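Local coordinates for protein probable transcriptional regulator PhnF (Escherichia coli, PDB 2FA1) that probably acts as a DNA-binding transcriptional regulator encoded in the alkylphosphonate uptake and C-P lyase operon, this chain being its C-terminal effector-binding domain, at residues Leu51-Arg56 with Gln79-Gly84; Ile96-Ser101 with Pro141-Val146. All blocks are in the same frame, centred on the assembly; numbering follows the deposited sequence.

Contact 1: Leu51-Arg56 with Gln79-Gly84; sequences LRTLRR and QRFDSG
Leu51 and Thr53, two residues apart on strand 47-57, both direct their side chains at the ring of Phe81 in the loop between helices 75-78 and 86-94. The apolar contacts carry the whole interface. Leu51 CD2 lies 4.0 Å from Phe81 CD2 and 4.2 Å from Phe81 CB, at the root of the ring, while Thr53 CG2 meets Phe81 CE2 at 3.8 Å, one ring atom further out. Both methyls approach obliquely, and the Thr53 side chain runs at about a right angle to that of Phe81. With CG anti to its backbone N (chi1 172°), Phe81 carries its ring off the loop toward the strand. Gly84 C of the same loop lies at the ring edge, and Phe89 of helix 86-94 adds an edge-to-face ring contact.

Polar groups act around this contact. At a chi1 of 57°, Thr53 turns CG2 to the ring and OG1 to a hydrogen bond with His67 NE2 on neighbouring strand 60-69. Within the loop, Ser83 N sits 3.9 Å above the plane of the Phe81 ring, offset toward the rim.

No hydrogen bond crosses between the segments, and their closest CA atoms, those of Thr53 and Ser83, are 8.2 Å apart. Between these two segments the attachment therefore rests on Phe81, a buried aromatic side chain, through van der Waals contact.

Contact 2: Ile96-Ser101 with Pro141-Val146; sequences IALRRS and PAEYSV
A classic beta bulge lies at Ala142 and Glu143, both facing Asn133 on strand 125-135 of the six-stranded antiparallel sheet and each sharing a backbone hydrogen bond with it. Strand 125-135 lies between strand 143-150 and strand 98-109, one of the two outermost strands of the sheet within this chain, so this contact reaches across an intervening strand. In keeping with that order, no hydrogen bond joins the two segments. The CA atoms of Leu98 and Ala142 are the nearest pair, at 7.7 Å.

Side chains close the gap. The two methyls of Leu98 divide the work: CD2 meets Ala142 CB at 3.8 Å, and CD1 comes within 4.1 Å of Glu143 OE2. With CG anti to its carbonyl carbon (chi1 -58°), Leu98 sends its fork toward the bulge. The Leu98 and Glu143 side chains pass at about a right angle. Helix 86-94 adds His87 and Leu90 against Leu98.

Glu143 is buried, and its carboxylate is held by polar partners outside the two segments. OE2, the oxygen beside the leucine methyl, accepts a hydrogen bond from Asn133 ND2; OE1 is hydrogen-bonded to both His67 ND1 and His87 NE2. The chain leaves the backbone with CG anti to N and bends at chi2 (-148°). Three hydrogen bonds should fix the rotation of the carboxylate, and the Leu98 methyl adds an apolar neighbour beside OE2.

Both segments belong to the UTRA domain, the effector-binding part of GntR/HutC regulators. The arrangement is that of a beta bulge in an antiparallel sheet, with a leucine two strands away packed on the alanine of the bulged pair, its other methyl beside the glutamate.

Contacts 1 and 2 lie on the same six-stranded antiparallel sheet, their centres about 16 Å apart and their nearest atoms about 7 Å apart, without touching. They follow one another along the chain, contact 1 closing before contact 2 opens. His67 of strand 60-69 joins them, using one ring nitrogen for each contact. Helix 86-94 is the second shared element, placing Leu86 and Phe89 against contact 1 and His87 and Leu90 against contact 2. Strand 60-69 separates 47-57 from 143-150 in the sheet, consistent with this bridging through one histidine within the effector-binding domain.

Contact 1: Leu51-Arg56 with Gln79-Gly84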
ATOM      1  N   LEU A  51      -3.951  15.158  16.651  1.00 10.05           N
ATOM      2  CA  LEU A  51      -2.690  14.689  17.277  1.00 10.50           C
ATOM      3  C   LEU A  51      -1.738  14.442  16.136  1.00 11.25           C
ATOM      4  O   LEU A  51      -2.130  13.782  15.156  1.00 11.65           O
ATOM      5  CB  LEU A  51      -2.940  13.348  17.967  1.00 12.61           C
ATOM      6  CG  LEU A  51      -2.992  13.571  19.464  1.00 17.26           C
ATOM      7  CD1 LEU A  51      -4.343  14.302  19.707  1.00 20.75           C
ATOM      8  CD2 LEU A  51      -2.974  12.301  20.236  1.00 16.98           C
ATOM      9  N   ARG A  52      -0.468  14.854  16.301  1.00  9.89           N
ATOM     10  CA  ARG A  52       0.516  14.489  15.284  1.00 10.54           C
ATOM     11  C   ARG A  52       1.587  13.656  15.963  1.00  9.93           C
ATOM     12  O   ARG A  52       2.060  14.007  17.086  1.00 11.91           O
ATOM     13  CB  ARG A  52       1.083  15.772  14.722  1.00 10.31           C
ATOM     14  CG  ARG A  52       2.274  15.470  13.680  1.00 12.73           C
ATOM     15  CD  ARG A  52       2.815  16.824  13.238  1.00 16.87           C
ATOM     16  NE  ARG A  52       1.777  17.490  12.391  1.00 15.88           N
ATOM     17  CZ  ARG A  52       1.577  18.809  12.265  1.00 21.15           C
ATOM     18  NH1 ARG A  52       2.297  19.737  12.948  1.00 22.00           N
ATOM     19  NH2 ARG A  52       0.585  19.231  11.460  1.00 25.19           N
ATOM     20  N   THR A  53       2.004  12.563  15.336  1.00  9.69           N
ATOM     21  CA  THR A  53       3.066  11.713  15.959  1.00 10.95           C
ATOM     22  C   THR A  53       4.171  11.561  14.937  1.00  9.81           C
ATOM     23  O   THR A  53       3.992  11.738  13.726  1.00  9.85           O
ATOM     24  CB  THR A  53       2.545  10.300  16.310  1.00 12.47           C
ATOM     25  OG1 THR A  53       2.008   9.633  15.138  1.00 14.57           O
ATOM     26  CG2 THR A  53       1.300  10.380  17.376  1.00 12.39           C
ATOM     27  N   LEU A  54       5.352  11.186  15.485  1.00  9.78           N
ATOM     28  CA  LEU A  54       6.473  10.949  14.545  1.00 10.96           C
ATOM     29  C   LEU A  54       7.332   9.809  15.118  1.00 12.71           C
ATOM     30  O   LEU A  54       7.585   9.753  16.340  1.00 13.60           O
ATOM     31  CB  LEU A  54       7.323  12.187  14.584  1.00 12.39           C
ATOM     32  CG  LEU A  54       8.508  12.227  13.594  1.00 12.49           C
ATOM     33  CD1 LEU A  54       8.103  12.233  12.195  1.00 14.62           C
ATOM     34  CD2 LEU A  54       9.408  13.372  13.931  1.00 15.29           C
ATOM     35  N   ARG A  55       7.794   8.977  14.188  1.00 11.62           N
ATOM     36  CA  ARG A  55       8.747   7.863  14.577  1.00 12.13           C
ATOM     37  C   ARG A  55      10.113   8.340  14.020  1.00 12.21           C
ATOM     38  O   ARG A  55      10.207   8.728  12.786  1.00 10.91           O
ATOM     39  CB  ARG A  55       8.262   6.579  13.933  1.00 13.68           C
ATOM     40  CG  ARG A  55       9.378   5.511  14.120  1.00 18.81           C
ATOM     41  CD  ARG A  55       9.042   4.167  13.417  1.00 25.85           C
ATOM     42  NE  ARG A  55      10.132   3.201  13.666  1.00 28.29           N
ATOM     43  CZ  ARG A  55      10.173   1.995  13.104  1.00 27.35           C
ATOM     44  NH1 ARG A  55       9.225   1.639  12.255  1.00 27.44           N
ATOM     45  NH2 ARG A  55      11.157   1.166  13.375  1.00 26.94           N
ATOM     46  N   ARG A  56      11.171   8.219  14.853  1.00 10.47           N
ATOM     47  CA  ARG A  56      12.530   8.556  14.392  1.00 11.34           C
ATOM     48  C   ARG A  56      13.376   7.365  14.765  1.00 11.92           C
ATOM     49  O   ARG A  56      13.042   6.616  15.714  1.00 15.36           O
ATOM     50  CB  ARG A  56      13.085   9.707  15.168  1.00 14.48           C
ATOM     51  CG  ARG A  56      12.407  11.052  14.858  1.00 13.81           C
ATOM     52  CD  ARG A  56      13.136  12.260  15.670  1.00 12.53           C
ATOM     53  NE  ARG A  56      12.544  13.534  15.244  1.00 12.23           N
ATOM     54  CZ  ARG A  56      12.900  14.280  14.198  1.00 10.74           C
ATOM     55  NH1 ARG A  56      13.997  14.008  13.450  1.00 12.91           N
ATOM     56  NH2 ARG A  56      12.152  15.363  13.915  1.00 14.13           N
ATOM     57  N   GLN A  79      -5.402  14.522  25.070  1.00 13.39           N
ATOM     58  CA  GLN A  79      -4.414  15.547  25.425  1.00 14.99           C
ATOM     59  C   GLN A  79      -3.307  15.007  26.324  1.00 15.40           C
ATOM     60  O   GLN A  79      -2.243  15.574  26.317  1.00 18.45           O
ATOM     61  CB  GLN A  79      -5.090  16.726  26.100  1.00 15.77           C
ATOM     62  CG  GLN A  79      -5.468  16.461  27.558  1.00 16.01           C
ATOM     63  CD  GLN A  79      -6.375  17.594  28.124  1.00 18.02           C
ATOM     64  OE1 GLN A  79      -7.595  17.690  27.835  1.00 21.15           O
ATOM     65  NE2 GLN A  79      -5.783  18.392  29.017  1.00 22.52           N
ATOM     66  N   ARG A  80      -3.553  13.869  27.004  1.00 15.87           N
ATOM     67  CA  ARG A  80      -2.588  13.230  27.898  1.00 15.84           C
ATOM     68  C   ARG A  80      -1.692  12.243  27.218  1.00 17.39           C
ATOM     69  O   ARG A  80      -0.741  11.704  27.882  1.00 15.91           O
ATOM     70  CB  ARG A  80      -3.355  12.597  29.073  1.00 15.64           C
ATOM     71  CG  ARG A  80      -4.060  13.688  29.951  1.00 16.04           C
ATOM     72  CD  ARG A  80      -4.910  13.107  31.181  1.00 18.90           C
ATOM     73  NE  ARG A  80      -5.134  14.201  32.203  1.00 24.84           N
ATOM     74  CZ  ARG A  80      -6.055  15.188  32.123  1.00 26.57           C
ATOM     75  NH1 ARG A  80      -6.930  15.284  31.120  1.00 21.92           N
ATOM     76  NH2 ARG A  80      -6.098  16.129  33.089  1.00 24.97           N
ATOM     77  N   PHE A  81      -1.877  12.013  25.908  1.00 13.68           N
ATOM     78  CA  PHE A  81      -0.946  11.070  25.205  1.00 15.22           C
ATOM     79  C   PHE A  81       0.443  11.690  25.108  1.00 17.66           C
ATOM     80  O   PHE A  81       0.553  12.847  24.820  1.00 18.36           O
ATOM     81  CB  PHE A  81      -1.511  10.717  23.826  1.00 15.65           C
ATOM     82  CG  PHE A  81      -0.548   9.931  22.966  1.00 12.32           C
ATOM     83  CD1 PHE A  81      -0.333   8.582  23.258  1.00 14.56           C
ATOM     84  CD2 PHE A  81       0.145  10.565  21.957  1.00 13.60           C
ATOM     85  CE1 PHE A  81       0.580   7.818  22.461  1.00 16.08           C
ATOM     86  CE2 PHE A  81       1.054   9.808  21.161  1.00 13.44           C
ATOM     87  CZ  PHE A  81       1.235   8.456  21.446  1.00 14.65           C
ATOM     88  N   ASP A  82       1.491  10.883  25.340  1.00 19.76           N
ATOM     89  CA  ASP A  82       2.856  11.391  25.344  1.00 21.43           C
ATOM     90  C   ASP A  82       3.700  10.688  24.281  1.00 20.62           C
ATOM     91  O   ASP A  82       4.308  11.353  23.414  1.00 19.41           O
ATOM     92  CB  ASP A  82       3.390  11.115  26.756  1.00 23.87           C
ATOM     93  CG  ASP A  82       4.744  11.710  27.018  1.00 32.81           C
ATOM     94  OD1 ASP A  82       5.282  12.496  26.177  1.00 37.81           O
ATOM     95  OD2 ASP A  82       5.256  11.399  28.133  1.00 38.28           O
ATOM     96  N   SER A  83       3.721   9.347  24.323  1.00 20.08           N
ATOM     97  CA  SER A  83       4.494   8.556  23.379  1.00 19.83           C
ATOM     98  C   SER A  83       3.999   7.157  23.392  1.00 20.18           C
ATOM     99  O   SER A  83       3.311   6.710  24.362  1.00 20.16           O
ATOM    100  CB  SER A  83       5.989   8.617  23.752  1.00 18.39           C
ATOM    101  OG  SER A  83       6.182   7.841  24.968  1.00 22.32           O
ATOM    102  N   GLY A  84       4.353   6.407  22.350  1.00 19.09           N
ATOM    103  CA  GLY A  84       3.980   5.031  22.280  1.00 19.67           C
ATOM    104  C   GLY A  84       2.918   4.838  21.215  1.00 18.43           C
ATOM    105  O   GLY A  84       2.754   5.724  20.325  1.00 19.45           O
TER

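Contact 2: Ile96-Ser101 with Pro141-Val146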
ATOM      1  N   ILE A  96     -11.788   1.748  23.969  1.00 16.43           N
ATOM      2  CA  ILE A  96     -12.136   1.922  22.518  1.00 18.10           C
ATOM      3  C   ILE A  96     -11.053   1.272  21.670  1.00 19.04           C
ATOM      4  O   ILE A  96      -9.886   1.616  21.796  1.00 17.90           O
ATOM      5  CB  ILE A  96     -12.273   3.372  22.133  1.00 18.20           C
ATOM      6  CG1 ILE A  96     -13.494   3.997  22.786  1.00 18.16           C
ATOM      7  CG2 ILE A  96     -12.610   3.495  20.674  1.00 18.52           C
ATOM      8  CD1 ILE A  96     -13.411   5.499  22.811  1.00 19.68           C
ATOM      9  N   ALA A  97     -11.434   0.332  20.795  1.00 21.50           N
ATOM     10  CA  ALA A  97     -10.398  -0.319  19.916  1.00 23.06           C
ATOM     11  C   ALA A  97     -10.938   0.012  18.537  1.00 25.57           C
ATOM     12  O   ALA A  97     -12.069  -0.302  18.165  1.00 24.89           O
ATOM     13  CB  ALA A  97     -10.241  -1.837  20.157  1.00 25.53           C
ATOM     14  N   LEU A  98     -10.189   0.838  17.838  1.00 25.34           N
ATOM     15  CA  LEU A  98     -10.661   1.292  16.570  1.00 26.56           C
ATOM     16  C   LEU A  98     -10.446   0.215  15.521  1.00 26.27           C
ATOM     17  O   LEU A  98      -9.426  -0.506  15.577  1.00 28.36           O
ATOM     18  CB  LEU A  98      -9.839   2.526  16.161  1.00 25.39           C
ATOM     19  CG  LEU A  98      -9.965   3.587  17.199  1.00 25.22           C
ATOM     20  CD1 LEU A  98      -8.813   4.659  17.052  1.00 24.69           C
ATOM     21  CD2 LEU A  98     -11.321   4.132  16.986  1.00 20.24           C
ATOM     22  N   ARG A  99     -11.393   0.089  14.609  0.50 26.90           N
ATOM     23  CA  ARG A  99     -11.269  -0.833  13.489  0.50 27.56           C
ATOM     24  C   ARG A  99     -11.441  -0.076  12.175  0.50 26.84           C
ATOM     25  O   ARG A  99     -12.292   0.800  12.021  0.50 27.79           O
ATOM     26  CB  ARG A  99     -12.308  -1.948  13.584  0.50 28.14           C
ATOM     27  CG  ARG A  99     -12.053  -2.907  14.726  0.50 30.34           C
ATOM     28  CD  ARG A  99     -10.969  -3.919  14.381  0.50 33.50           C
ATOM     29  NE  ARG A  99     -10.116  -4.227  15.528  0.50 36.56           N
ATOM     30  CZ  ARG A  99     -10.491  -4.160  16.806  0.50 35.01           C
ATOM     31  NH1 ARG A  99     -11.739  -3.834  17.149  0.50 35.94           N
ATOM     32  NH2 ARG A  99      -9.610  -4.454  17.748  0.50 35.34           N
ATOM     33  N   ARG A 100     -10.627  -0.489  11.232  1.00 27.38           N
ATOM     34  CA  ARG A 100     -10.433   0.169   9.946  1.00 26.49           C
ATOM     35  C   ARG A 100     -11.632  -0.039   8.998  1.00 25.83           C
ATOM     36  O   ARG A 100     -12.117  -1.167   8.829  1.00 27.39           O
ATOM     37  CB  ARG A 100      -9.179  -0.443   9.387  1.00 25.51           C
ATOM     38  CG  ARG A 100      -8.706   0.046   8.041  1.00 28.87           C
ATOM     39  CD  ARG A 100      -7.680   1.135   8.116  1.00 29.08           C
ATOM     40  NE  ARG A 100      -6.579   0.781   9.011  1.00 28.16           N
ATOM     41  CZ  ARG A 100      -5.417   0.311   8.600  1.00 27.80           C
ATOM     42  NH1 ARG A 100      -5.174   0.258   7.305  1.00 24.61           N
ATOM     43  NH2 ARG A 100      -4.453  -0.037   9.486  1.00 26.65           N
ATOM     44  N   SER A 101     -12.119   1.000   8.372  1.00 24.00           N
ATOM     45  CA  SER A 101     -13.079   0.753   7.313  1.00 25.12           C
ATOM     46  C   SER A 101     -12.474   0.862   5.944  1.00 24.55           C
ATOM     47  O   SER A 101     -12.815   0.075   5.024  1.00 24.70           O
ATOM     48  CB  SER A 101     -14.321   1.642   7.361  1.00 25.32           C
ATOM     49  OG  SER A 101     -14.060   2.991   7.106  1.00 28.22           O
ATOM     50  N   PRO A 141     -17.216   7.851  11.048  1.00 35.00           N
ATOM     51  CA  PRO A 141     -15.894   7.349  11.529  1.00 31.18           C
ATOM     52  C   PRO A 141     -15.492   8.052  12.835  1.00 26.70           C
ATOM     53  O   PRO A 141     -16.029   9.138  13.129  1.00 25.93           O
ATOM     54  CB  PRO A 141     -14.898   7.712  10.413  1.00 31.75           C
ATOM     55  CG  PRO A 141     -15.727   8.232   9.276  1.00 34.59           C
ATOM     56  CD  PRO A 141     -17.148   8.523   9.733  1.00 34.42           C
ATOM     57  N   ALA A 142     -14.569   7.423  13.566  1.00 22.82           N
ATOM     58  CA  ALA A 142     -14.075   7.978  14.815  1.00 18.87           C
ATOM     59  C   ALA A 142     -12.836   8.799  14.490  1.00 17.87           C
ATOM     60  O   ALA A 142     -12.589   9.829  15.114  1.00 15.76           O
ATOM     61  CB  ALA A 142     -13.747   6.878  15.846  1.00 19.00           C
ATOM     62  N   GLU A 143     -12.050   8.330  13.514  1.00 15.89           N
ATOM     63  CA  GLU A 143     -10.674   8.891  13.368  1.00 14.42           C
ATOM     64  C   GLU A 143     -10.277   8.798  11.893  1.00 15.43           C
ATOM     65  O   GLU A 143     -10.572   7.762  11.263  1.00 15.87           O
ATOM     66  CB  GLU A 143      -9.644   8.116  14.161  1.00 15.24           C
ATOM     67  CG  GLU A 143      -8.125   8.658  14.019  1.00 16.73           C
ATOM     68  CD  GLU A 143      -7.093   7.594  14.115  1.00 23.52           C
ATOM     69  OE1 GLU A 143      -5.971   7.882  14.510  1.00 22.14           O
ATOM     70  OE2 GLU A 143      -7.277   6.441  13.694  1.00 28.38           O
ATOM     71  N   TYR A 144      -9.640   9.869  11.407  1.00 13.25           N
ATOM     72  CA  TYR A 144      -9.073   9.893  10.041  1.00 13.58           C
ATOM     73  C   TYR A 144      -7.567  10.097  10.297  1.00 14.41           C
ATOM     74  O   TYR A 144      -7.232  11.059  11.028  1.00 13.71           O
ATOM     75  CB  TYR A 144      -9.590  11.129   9.371  1.00 13.91           C
ATOM     76  CG  TYR A 144      -8.959  11.479   8.047  1.00 13.88           C
ATOM     77  CD1 TYR A 144      -8.757  10.455   7.090  1.00 14.63           C
ATOM     78  CD2 TYR A 144      -8.599  12.772   7.752  1.00 16.24           C
ATOM     79  CE1 TYR A 144      -8.232  10.787   5.738  1.00 15.08           C
ATOM     80  CE2 TYR A 144      -8.036  13.086   6.443  1.00 16.37           C
ATOM     81  CZ  TYR A 144      -7.875  12.091   5.492  1.00 18.92           C
ATOM     82  OH  TYR A 144      -7.362  12.362   4.212  1.00 19.76           O
ATOM     83  N   SER A 145      -6.730   9.266   9.638  1.00 13.52           N
ATOM     84  CA  SER A 145      -5.286   9.487   9.870  1.00 13.67           C
ATOM     85  C   SER A 145      -4.595   9.533   8.533  1.00 14.82           C
ATOM     86  O   SER A 145      -4.995   8.836   7.589  1.00 12.49           O
ATOM     87  CB  SER A 145      -4.701   8.417  10.738  1.00 17.49           C
ATOM     88  OG  SER A 145      -4.558   7.209  10.084  1.00 18.56           O
ATOM     89  N   VAL A 146      -3.522  10.318   8.465  1.00 12.93           N
ATOM     90  CA  VAL A 146      -2.783  10.428   7.229  1.00 11.97           C
ATOM     91  C   VAL A 146      -1.319  10.237   7.623  1.00 13.48           C
ATOM     92  O   VAL A 146      -0.794  11.097   8.360  1.00 13.19           O
ATOM     93  CB  VAL A 146      -2.913  11.855   6.683  1.00 13.16           C
ATOM     94  CG1 VAL A 146      -2.088  12.053   5.279  1.00 16.04           C
ATOM     95  CG2 VAL A 146      -4.423  12.314   6.569  1.00 16.86           C
TER